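Phosphogluconate dehydrogenase NAD-binding putative C-terminal domain-containing protein (Sinorhizobium meliloti, PDB 4EZB) is of unknown function but is probably an oxidoreductase, with a Rossmann-type N-terminal part that is consistent with dinucleotide binding. Local coordinates at residues A35-R46 and V151-P159; A108-D119 and A134-G145. One frame throughout, in Å; residues are numbered along the deposited sequence.

From the N terminus, strand 26-30 leads into helix 34-44, the first half of interaction 1. The chain then lays down strands 50-54, 77-79 and 90-93 before it reaches 108-119. Interaction 2 closes the shorter loop: only 14 residues, mostly helix 125-136, separate its segments, and it sets strands 116-119 and 141-147 side by side. Interaction 1 closes 104 residues when loop 151-159 returns to helix 34-44, so interaction 2 is nested inside it. Their centres lie 23 Å apart, with about 8 Å between nearest atoms. One extends the parallel part of the sheet; the other ties the connection to antiparallel strand 159-163 to helix 34-44.

Interaction 1: A35-R46 and V151-P159; sequences AAQSIAGGLGGR and VPPYAEKVP
The carbonyl oxygen of V151 receives two backbone N-H groups, from A155 N at 2.7 Å and from Y154 N at 2.8 Å, two bonds that close a tight turn in the loop packed on helix 34-44. That helix follows strand 26-30 in what looks like a Rossmann-type strand-turn-helix, while the loop joins antiparallel strands 141-147 and 159-163. With CG1 trans to its own nitrogen (chi1 -172°), V151 turns both methyls to the helix: CG2 meets A35 CB at 3.8 Å, and CG1 lies between S38 OG and I39 CG1, 3.8 Å from the latter. A branched apolar side chain suits this groove, and I39 also reaches back to F29 of the central sheet. The S38 hydroxyl is served within its own helix, where E34 O is its stronger partner, so it presents V151 with an oxygen already bonded. The small A155 CB sits 3.4 Å from S38 O, close against the helix backbone. E156 covers the next turn. Its chain bends at chi2, L43 CD1 comes against its CG at 3.5 Å, and its carboxylate lies beside G42, where any CB would collide with OE1. E156 OE2 is 3.0 Å from G42 O, two acceptors with no hydrogen bond between them, and its salt bridge to K157 NZ is long. Glycine therefore leaves room for the acid, and the G42 CA lies 3.5 Å from E156 OE1.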
# COMPACT_ATOMS: atom_id res chain seq x y z
N ALA A 35 22.91 13.10 -19.08
CA ALA A 35 21.53 13.59 -19.26
C ALA A 35 21.47 14.85 -20.12
O ALA A 35 20.68 14.90 -21.07
CB ALA A 35 20.85 13.82 -17.92
N ALA A 36 22.31 15.84 -19.80
CA ALA A 36 22.42 17.07 -20.59
C ALA A 36 22.91 16.79 -22.00
O ALA A 36 22.50 17.47 -22.93
CB ALA A 36 23.33 18.09 -19.93
N GLN A 37 23.78 15.79 -22.15
CA GLN A 37 24.33 15.42 -23.46
C GLN A 37 23.30 14.77 -24.39
O GLN A 37 23.10 15.24 -25.53
CB GLN A 37 25.57 14.53 -23.31
CG GLN A 37 26.85 15.33 -23.14
CD GLN A 37 28.02 14.49 -22.67
OE1 GLN A 37 28.05 13.27 -22.84
NE2 GLN A 37 29.01 15.14 -22.08
N SER A 38 22.62 13.73 -23.90
CA SER A 38 21.50 13.12 -24.63
C SER A 38 20.39 14.12 -24.98
O SER A 38 19.89 14.10 -26.10
CB SER A 38 20.92 11.94 -23.85
OG SER A 38 20.90 12.23 -22.47
N ILE A 39 20.01 14.99 -24.04
CA ILE A 39 19.03 16.03 -24.37
C ILE A 39 19.54 16.91 -25.51
O ILE A 39 18.85 17.08 -26.53
CB ILE A 39 18.60 16.90 -23.16
CG1 ILE A 39 17.67 16.10 -22.24
CG2 ILE A 39 17.89 18.16 -23.63
CD1 ILE A 39 17.48 16.71 -20.87
N ALA A 40 20.75 17.45 -25.35
CA ALA A 40 21.34 18.33 -26.37
C ALA A 40 21.59 17.56 -27.66
O ALA A 40 21.56 18.13 -28.75
CB ALA A 40 22.62 18.95 -25.87
N GLY A 41 21.82 16.25 -27.51
CA GLY A 41 21.94 15.33 -28.64
C GLY A 41 20.76 15.42 -29.59
O GLY A 41 20.92 15.81 -30.75
N GLY A 42 19.57 15.08 -29.07
CA GLY A 42 18.32 15.10 -29.86
C GLY A 42 17.89 16.46 -30.40
O GLY A 42 17.08 16.53 -31.32
N LEU A 43 18.42 17.53 -29.83
CA LEU A 43 18.11 18.89 -30.28
C LEU A 43 19.12 19.40 -31.30
O LEU A 43 18.78 20.22 -32.16
CB LEU A 43 18.10 19.85 -29.09
CG LEU A 43 16.83 20.34 -28.40
CD1 LEU A 43 15.99 19.19 -27.88
CD2 LEU A 43 17.22 21.27 -27.25
N GLY A 44 20.35 18.90 -31.18
CA GLY A 44 21.53 19.44 -31.88
C GLY A 44 21.54 19.39 -33.39
O GLY A 44 21.92 20.36 -34.05
N GLY A 45 21.14 18.24 -33.95
CA GLY A 45 21.12 18.05 -35.40
C GLY A 45 20.12 18.95 -36.11
O GLY A 45 20.35 19.36 -37.25
N ARG A 46 19.01 19.24 -35.43
CA ARG A 46 17.95 20.08 -35.99
C ARG A 46 18.37 21.54 -36.04
O ARG A 46 17.77 22.33 -36.76
CB ARG A 46 16.65 19.99 -35.18
CG ARG A 46 16.38 18.68 -34.46
CD ARG A 46 16.23 17.50 -35.41
NE ARG A 46 16.30 16.23 -34.70
CZ ARG A 46 17.43 15.63 -34.32
NH1 ARG A 46 17.38 14.47 -33.67
NH2 ARG A 46 18.62 16.19 -34.57
N VAL A 151 17.07 9.52 -18.76
CA VAL A 151 17.19 10.37 -19.96
C VAL A 151 17.73 9.65 -21.20
O VAL A 151 17.15 9.80 -22.29
CB VAL A 151 17.97 11.68 -19.65
CG1 VAL A 151 17.91 12.62 -20.84
CG2 VAL A 151 17.39 12.36 -18.41
N PRO A 152 18.83 8.86 -21.05
CA PRO A 152 19.37 8.07 -22.16
C PRO A 152 18.32 7.40 -23.09
O PRO A 152 18.37 7.64 -24.30
CB PRO A 152 20.26 7.03 -21.46
CG PRO A 152 20.78 7.76 -20.27
CD PRO A 152 19.71 8.74 -19.86
N PRO A 153 17.36 6.62 -22.54
CA PRO A 153 16.44 5.96 -23.49
C PRO A 153 15.46 6.89 -24.23
O PRO A 153 14.77 6.43 -25.14
CB PRO A 153 15.66 4.97 -22.61
CG PRO A 153 16.42 4.87 -21.32
CD PRO A 153 17.09 6.21 -21.15
N TYR A 154 15.41 8.18 -23.85
CA TYR A 154 14.43 9.13 -24.43
C TYR A 154 15.03 10.37 -25.06
O TYR A 154 14.41 10.99 -25.92
CB TYR A 154 13.43 9.57 -23.36
CG TYR A 154 12.57 8.46 -22.83
CD1 TYR A 154 11.31 8.21 -23.37
CD2 TYR A 154 13.03 7.65 -21.79
CE1 TYR A 154 10.52 7.19 -22.89
CE2 TYR A 154 12.24 6.62 -21.29
CZ TYR A 154 10.99 6.40 -21.85
OH TYR A 154 10.20 5.38 -21.37
N ALA A 155 16.24 10.73 -24.61
CA ALA A 155 16.87 11.99 -25.00
C ALA A 155 15.98 13.21 -24.74
O ALA A 155 15.49 13.38 -23.63
CB ALA A 155 17.34 11.95 -26.45
N GLU A 156 15.74 14.03 -25.76
CA GLU A 156 15.02 15.30 -25.58
C GLU A 156 13.49 15.17 -25.39
O GLU A 156 12.79 16.18 -25.18
CB GLU A 156 15.32 16.24 -26.75
CG GLU A 156 14.47 16.01 -27.99
CD GLU A 156 14.96 14.88 -28.87
OE1 GLU A 156 15.44 13.84 -28.36
OE2 GLU A 156 14.84 15.02 -30.10
N LYS A 157 12.98 13.95 -25.47
CA LYS A 157 11.55 13.70 -25.34
C LYS A 157 11.24 13.00 -24.03
O LYS A 157 10.12 12.54 -23.79
CB LYS A 157 11.05 12.87 -26.53
CG LYS A 157 11.39 13.51 -27.87
CD LYS A 157 10.36 13.14 -28.92
CE LYS A 157 10.76 13.68 -30.28
NZ LYS A 157 10.96 15.16 -30.31
N VAL A 158 12.25 12.91 -23.18
CA VAL A 158 12.08 12.49 -21.80
C VAL A 158 10.95 13.34 -21.19
O VAL A 158 10.90 14.58 -21.41
CB VAL A 158 13.43 12.63 -21.05
CG1 VAL A 158 13.88 14.09 -20.93
CG2 VAL A 158 13.41 11.94 -19.69
N PRO A 159 10.02 12.67 -20.49
CA PRO A 159 8.92 13.40 -19.84
C PRO A 159 9.47 14.31 -18.72
O PRO A 159 10.15 13.84 -17.80
CB PRO A 159 8.02 12.29 -19.26
CG PRO A 159 8.90 11.06 -19.20
CD PRO A 159 9.88 11.20 -20.34

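Interaction 2: A108-D119 and A134-G145; sequences APHLSDEAVFID and AIATGKGSFVEG
I135 sets its CD1 methyl over one face of the F117 ring, a CH-pi contact 3.6 Å from the ring centroid and 18° off the normal. It closes a beta-alpha-beta crossover, in which helix 125-136 covers parallel strands 116-119 and 141-147. F117 CG lies trans to its own nitrogen (chi1 -173°), which carries the ring to I135. CD1 of F142 also approaches F117 CD2, at 3.8 Å, and its CE1 touches CB of D119, so two rings and an aspartate methylene meet here. V103 and A107 of helix 100-107 add to the surroundings of F117. An alanine at F117 is likely to leave the I135 methyl without its ring and open a gap between helix and sheet. On the other side, V116 and V143 interlock tightly, CG1 to CG2 at 3.5 Å, beneath V170 of helix 167-175; beta-branched residues suit an extended strand. Five backbone hydrogen bonds fix the register, among them a nearly straight one from F117 N to S141 O (2.8 Å, 177°). Farther out, D119 pairs its carboxylate with K128, and S141 OG accepts from R166. Before the strands, two waters link A108 with K139, G140 and the end of helix 125-136: G140 N donates to a water that in turn donates to I135 O and A108 O. A second water accepts from K139 N at 2.8 Å and donates to A108 O.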
# COMPACT_ATOMS: atom_id res chain seq x y z
N ALA A 108 22.11 33.50 -11.03
CA ALA A 108 21.13 34.56 -10.77
C ALA A 108 21.54 35.94 -11.32
O ALA A 108 20.74 36.59 -12.01
CB ALA A 108 20.77 34.63 -9.28
N PRO A 109 22.79 36.39 -11.05
CA PRO A 109 23.14 37.74 -11.54
C PRO A 109 23.25 37.82 -13.05
O PRO A 109 23.18 38.91 -13.59
CB PRO A 109 24.52 38.01 -10.93
CG PRO A 109 24.71 36.94 -9.88
CD PRO A 109 23.95 35.76 -10.40
N HIS A 110 23.38 36.70 -13.73
CA HIS A 110 23.70 36.75 -15.16
C HIS A 110 22.52 36.61 -16.09
O HIS A 110 22.63 36.90 -17.28
CB HIS A 110 24.79 35.74 -15.51
CG HIS A 110 26.04 35.97 -14.73
ND1 HIS A 110 26.51 35.06 -13.80
CD2 HIS A 110 26.88 37.02 -14.69
CE1 HIS A 110 27.61 35.54 -13.25
NE2 HIS A 110 27.85 36.73 -13.77
N LEU A 111 21.40 36.17 -15.55
CA LEU A 111 20.19 36.02 -16.33
C LEU A 111 19.65 37.37 -16.73
O LEU A 111 19.64 38.30 -15.93
CB LEU A 111 19.13 35.23 -15.54
CG LEU A 111 19.14 33.70 -15.56
CD1 LEU A 111 20.50 33.16 -15.23
CD2 LEU A 111 18.16 33.15 -14.54
N SER A 112 19.21 37.47 -17.98
CA SER A 112 18.41 38.60 -18.43
C SER A 112 17.03 38.53 -17.80
O SER A 112 16.59 37.46 -17.38
CB SER A 112 18.25 38.55 -19.94
OG SER A 112 16.96 39.02 -20.30
N ASP A 113 16.33 39.66 -17.77
CA ASP A 113 15.00 39.69 -17.16
C ASP A 113 13.89 39.00 -17.97
O ASP A 113 12.78 38.83 -17.47
CB ASP A 113 14.59 41.10 -16.71
CG ASP A 113 14.49 42.08 -17.87
OD1 ASP A 113 15.44 42.15 -18.68
OD2 ASP A 113 13.46 42.79 -17.94
N GLU A 114 14.17 38.60 -19.20
CA GLU A 114 13.21 37.77 -19.92
C GLU A 114 13.49 36.27 -19.75
O GLU A 114 12.62 35.43 -19.99
CB GLU A 114 13.13 38.18 -21.40
CG GLU A 114 12.08 39.25 -21.67
CD GLU A 114 12.42 40.21 -22.80
OE1 GLU A 114 13.63 40.43 -23.07
OE2 GLU A 114 11.48 40.77 -23.41
N ALA A 115 14.70 35.94 -19.31
CA ALA A 115 15.16 34.56 -19.31
C ALA A 115 14.46 33.69 -18.26
O ALA A 115 14.07 34.17 -17.20
CB ALA A 115 16.66 34.51 -19.10
N VAL A 116 14.31 32.41 -18.57
CA VAL A 116 13.76 31.44 -17.64
C VAL A 116 14.84 30.41 -17.25
O VAL A 116 15.46 29.81 -18.12
CB VAL A 116 12.51 30.73 -18.24
CG1 VAL A 116 11.92 29.77 -17.23
CG2 VAL A 116 11.46 31.75 -18.67
N PHE A 117 15.10 30.27 -15.96
CA PHE A 117 15.96 29.23 -15.39
C PHE A 117 15.05 28.07 -15.03
O PHE A 117 14.12 28.25 -14.22
CB PHE A 117 16.60 29.80 -14.13
CG PHE A 117 17.66 28.92 -13.50
CD1 PHE A 117 18.99 29.03 -13.88
CD2 PHE A 117 17.32 28.03 -12.48
CE1 PHE A 117 19.98 28.25 -13.27
CE2 PHE A 117 18.28 27.25 -11.87
CZ PHE A 117 19.63 27.36 -12.27
N ILE A 118 15.25 26.91 -15.66
CA ILE A 118 14.47 25.73 -15.32
C ILE A 118 15.35 24.78 -14.54
O ILE A 118 16.40 24.32 -15.02
CB ILE A 118 13.89 24.99 -16.57
CG1 ILE A 118 13.16 25.94 -17.51
CG2 ILE A 118 12.94 23.88 -16.13
CD1 ILE A 118 12.61 25.24 -18.75
N ASP A 119 14.96 24.49 -13.32
CA ASP A 119 15.78 23.64 -12.48
C ASP A 119 15.33 22.22 -12.70
O ASP A 119 14.22 21.88 -12.33
CB ASP A 119 15.61 24.02 -11.02
CG ASP A 119 16.60 23.29 -10.13
OD1 ASP A 119 17.55 23.96 -9.63
OD2 ASP A 119 16.43 22.04 -9.95
N ALA A 134 17.25 32.05 -4.80
CA ALA A 134 18.50 32.55 -5.38
C ALA A 134 18.26 33.30 -6.72
O ALA A 134 18.64 34.47 -6.87
CB ALA A 134 19.49 31.41 -5.57
N ILE A 135 17.60 32.62 -7.66
CA ILE A 135 17.19 33.20 -8.95
C ILE A 135 16.47 34.54 -8.76
O ILE A 135 16.67 35.47 -9.56
CB ILE A 135 16.31 32.21 -9.78
CG1 ILE A 135 17.09 30.92 -10.15
CG2 ILE A 135 15.71 32.86 -11.04
CD1 ILE A 135 18.33 31.17 -11.01
N ALA A 136 15.64 34.64 -7.72
CA ALA A 136 14.85 35.84 -7.47
C ALA A 136 15.71 37.03 -7.05
O ALA A 136 15.27 38.17 -7.15
CB ALA A 136 13.77 35.58 -6.44
N THR A 137 16.93 36.78 -6.57
CA THR A 137 17.84 37.86 -6.20
C THR A 137 18.44 38.54 -7.45
O THR A 137 19.21 39.48 -7.33
CB THR A 137 18.96 37.39 -5.26
OG1 THR A 137 19.93 36.62 -6.00
CG2 THR A 137 18.40 36.53 -4.15
N GLY A 138 18.07 38.07 -8.63
CA GLY A 138 18.49 38.66 -9.89
C GLY A 138 17.26 39.03 -10.68
O GLY A 138 16.19 39.21 -10.11
N LYS A 139 17.39 39.08 -12.01
CA LYS A 139 16.31 39.56 -12.88
C LYS A 139 15.51 38.46 -13.59
O LYS A 139 14.42 38.70 -14.12
CB LYS A 139 16.90 40.49 -13.95
CG LYS A 139 17.85 41.55 -13.41
CD LYS A 139 18.57 42.29 -14.53
CE LYS A 139 17.60 43.12 -15.36
NZ LYS A 139 16.65 43.89 -14.51
N GLY A 140 16.06 37.25 -13.63
CA GLY A 140 15.43 36.16 -14.36
C GLY A 140 14.25 35.52 -13.65
O GLY A 140 14.04 35.72 -12.46
N SER A 141 13.49 34.74 -14.42
CA SER A 141 12.38 33.94 -13.91
C SER A 141 12.84 32.52 -13.60
O SER A 141 13.81 32.04 -14.17
CB SER A 141 11.27 33.86 -14.98
OG SER A 141 10.75 35.14 -15.31
N PHE A 142 12.12 31.84 -12.71
CA PHE A 142 12.44 30.49 -12.30
C PHE A 142 11.26 29.57 -12.65
O PHE A 142 10.13 29.93 -12.41
CB PHE A 142 12.70 30.44 -10.79
CG PHE A 142 12.96 29.03 -10.25
CD1 PHE A 142 14.24 28.50 -10.27
CD2 PHE A 142 11.92 28.26 -9.74
CE1 PHE A 142 14.49 27.22 -9.76
CE2 PHE A 142 12.15 26.97 -9.24
CZ PHE A 142 13.44 26.45 -9.26
N VAL A 143 11.52 28.41 -13.27
CA VAL A 143 10.47 27.42 -13.44
C VAL A 143 11.01 26.14 -12.81
O VAL A 143 12.15 25.77 -13.01
CB VAL A 143 10.07 27.18 -14.93
CG1 VAL A 143 9.24 25.92 -15.08
CG2 VAL A 143 9.29 28.37 -15.49
N GLU A 144 10.19 25.46 -12.04
CA GLU A 144 10.70 24.23 -11.45
C GLU A 144 10.36 23.03 -12.33
O GLU A 144 9.20 22.83 -12.67
CB GLU A 144 10.08 24.06 -10.07
CG GLU A 144 10.39 22.69 -9.49
CD GLU A 144 9.17 21.97 -8.98
OE1 GLU A 144 9.36 20.96 -8.30
OE2 GLU A 144 8.05 22.42 -9.23
N GLY A 145 11.35 22.22 -12.68
CA GLY A 145 11.07 21.00 -13.44
C GLY A 145 11.41 19.72 -12.69
O GLY A 145 12.20 19.71 -11.73
O HOH W 1 18.01 35.96 -12.01
O HOH W 2 19.74 38.73 -13.50